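Local coordinates for protein LacI family sugar-binding transcriptional regulator (Enterococcus faecalis V583, PDB 4RK0) that binds ribose in the cleft of its sugar-binding core and, as a LacI-family member, probably regulates transcription by binding DNA, at residues A230-Q235 with L260-I265. Numbering follows the deposited sequence.
Sequences AQPVFQ and LPVQLI. With RIB (alpha-D-ribofuranose), chain E.
The antiparallel edge of the N-terminal-lobe sheet, where strand 228-230 ends beside strand 257-265, joins A230 to Q263 beside the sugar cleft. A230 N gives Q263 O a short, nearly straight hydrogen bond of 2.7 Å, while the return bond from Q263 N to A230 O is weak at 3.4 Å. The same A230 O also takes a CA-H...O contact from V262 and lies against its CB. On the sheet face shared with Q263, the small apolar methyl of A230 packs against the I265 side chain, meeting CG1 at 3.7 Å.

Two residues on, P232, at the N-cap of helix 233-249, is the centre of an inverse gamma turn, closed by a weak bond from V233 N to Q231 O. Proline suits the turn because its ring holds phi near the value needed (-86°). That ring faces strand 257-265, with CD 3.3 Å from P261 O and CG 3.9 Å from L260 CB. A helical turn later Q235, with CG anti to the backbone N (chi1 -177°), stretches its aliphatic chain across the leucine, and its NE2 comes to 3.9 Å from CD2 of L260. A long chain with a polar end fits this exposed border, covering a buried leucine.

Q231, between bridge and helix, points the other way. Its CG is anti to the carbonyl carbon (chi1 -66°), and the extended chain reaches the ligand, where NE2 donates an almost straight 3.1 Å hydrogen bond to O2 of the ribose. NE2 also bonds to D214, and OE1 to T107, so both ends of the amide are used and its rotation is fixed. D214 itself holds the sugar through its other carboxylate oxygen. This sheet edge leading into a sugar site is consistent with the periplasmic-binding-protein-like core of LacI-family regulators.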
# COMPACT_ATOMS: atom_id res chain seq x y z
N ALA A 230 12.77 12.08 -3.81
CA ALA A 230 12.42 11.40 -2.59
C ALA A 230 11.83 12.34 -1.54
O ALA A 230 12.44 13.33 -1.17
CB ALA A 230 13.64 10.69 -1.98
N GLN A 231 10.65 11.98 -1.05
CA GLN A 231 10.07 12.58 0.15
C GLN A 231 10.35 11.68 1.34
O GLN A 231 10.24 10.48 1.21
CB GLN A 231 8.54 12.67 0.06
CG GLN A 231 8.02 13.62 -1.02
CD GLN A 231 6.59 13.99 -0.75
OE1 GLN A 231 6.29 14.63 0.28
NE2 GLN A 231 5.68 13.56 -1.62
N PRO A 232 10.66 12.27 2.51
CA PRO A 232 10.96 11.50 3.71
C PRO A 232 9.69 11.15 4.45
O PRO A 232 9.42 11.72 5.51
CB PRO A 232 11.87 12.44 4.51
CG PRO A 232 11.44 13.82 4.10
CD PRO A 232 11.03 13.69 2.65
N VAL A 233 8.92 10.24 3.88
CA VAL A 233 7.54 10.02 4.30
C VAL A 233 7.40 9.34 5.62
O VAL A 233 6.50 9.70 6.39
CB VAL A 233 6.62 9.31 3.22
CG1 VAL A 233 7.11 7.90 2.84
CG2 VAL A 233 5.18 9.28 3.69
N PHE A 234 8.28 8.39 5.91
CA PHE A 234 8.25 7.73 7.23
C PHE A 234 8.50 8.78 8.28
O PHE A 234 7.75 8.89 9.26
CB PHE A 234 9.34 6.64 7.35
CG PHE A 234 9.21 5.82 8.57
CD1 PHE A 234 8.20 4.91 8.66
CD2 PHE A 234 10.03 6.02 9.66
CE1 PHE A 234 8.05 4.13 9.81
CE2 PHE A 234 9.90 5.24 10.81
CZ PHE A 234 8.91 4.29 10.88
N GLN A 235 9.53 9.59 8.03
CA GLN A 235 9.90 10.66 8.94
C GLN A 235 8.84 11.75 9.01
O GLN A 235 8.66 12.34 10.06
CB GLN A 235 11.21 11.28 8.50
CG GLN A 235 11.72 12.37 9.45
CD GLN A 235 12.87 13.15 8.85
OE1 GLN A 235 13.46 12.75 7.85
NE2 GLN A 235 13.20 14.26 9.47
N LEU A 260 10.22 19.57 5.78
CA LEU A 260 11.26 18.56 5.60
C LEU A 260 11.79 18.60 4.17
O LEU A 260 11.01 18.83 3.20
CB LEU A 260 10.73 17.16 5.96
CG LEU A 260 10.12 16.95 7.35
CD1 LEU A 260 9.77 15.48 7.55
CD2 LEU A 260 11.04 17.40 8.46
N PRO A 261 13.11 18.38 4.01
CA PRO A 261 13.75 18.47 2.71
C PRO A 261 13.49 17.25 1.81
O PRO A 261 13.04 16.22 2.28
CB PRO A 261 15.24 18.54 3.08
CG PRO A 261 15.32 17.65 4.26
CD PRO A 261 14.07 17.95 5.05
N VAL A 262 13.72 17.43 0.52
CA VAL A 262 13.61 16.35 -0.47
C VAL A 262 14.93 16.26 -1.24
O VAL A 262 15.74 17.19 -1.21
CB VAL A 262 12.42 16.59 -1.45
CG1 VAL A 262 11.12 16.67 -0.68
CG2 VAL A 262 12.60 17.81 -2.33
N GLN A 263 15.16 15.15 -1.95
CA GLN A 263 16.35 15.04 -2.83
C GLN A 263 16.08 14.17 -4.04
O GLN A 263 15.17 13.31 -4.02
CB GLN A 263 17.50 14.44 -2.03
CG GLN A 263 17.27 13.00 -1.68
CD GLN A 263 18.33 12.48 -0.74
OE1 GLN A 263 19.52 12.77 -0.91
NE2 GLN A 263 17.92 11.72 0.25
N LEU A 264 16.85 14.42 -5.09
CA LEU A 264 16.83 13.63 -6.31
C LEU A 264 17.50 12.28 -6.07
O LEU A 264 18.57 12.20 -5.47
CB LEU A 264 17.59 14.35 -7.39
CG LEU A 264 17.78 13.63 -8.71
CD1 LEU A 264 16.44 13.37 -9.37
CD2 LEU A 264 18.68 14.47 -9.63
N ILE A 265 16.84 11.23 -6.54
CA ILE A 265 17.39 9.87 -6.54
C ILE A 265 17.52 9.47 -7.96
O ILE A 265 16.53 9.23 -8.61
CB ILE A 265 16.46 8.86 -5.87
CG1 ILE A 265 16.08 9.31 -4.46
CG2 ILE A 265 17.15 7.48 -5.79
CD1 ILE A 265 17.24 9.43 -3.50
O5 RIB E . 2.05 10.10 -4.17
C5 RIB E . 0.90 10.59 -3.49
C4 RIB E . 0.99 12.05 -3.59
O4 RIB E . -0.17 12.75 -3.08
C3 RIB E . 2.26 12.20 -2.77
O3 RIB E . 3.17 12.76 -3.72
C2 RIB E . 1.75 13.05 -1.61
O2 RIB E . 2.61 14.14 -1.35
C1 RIB E . 0.28 13.39 -1.88
O1 RIB E . 0.02 14.78 -1.77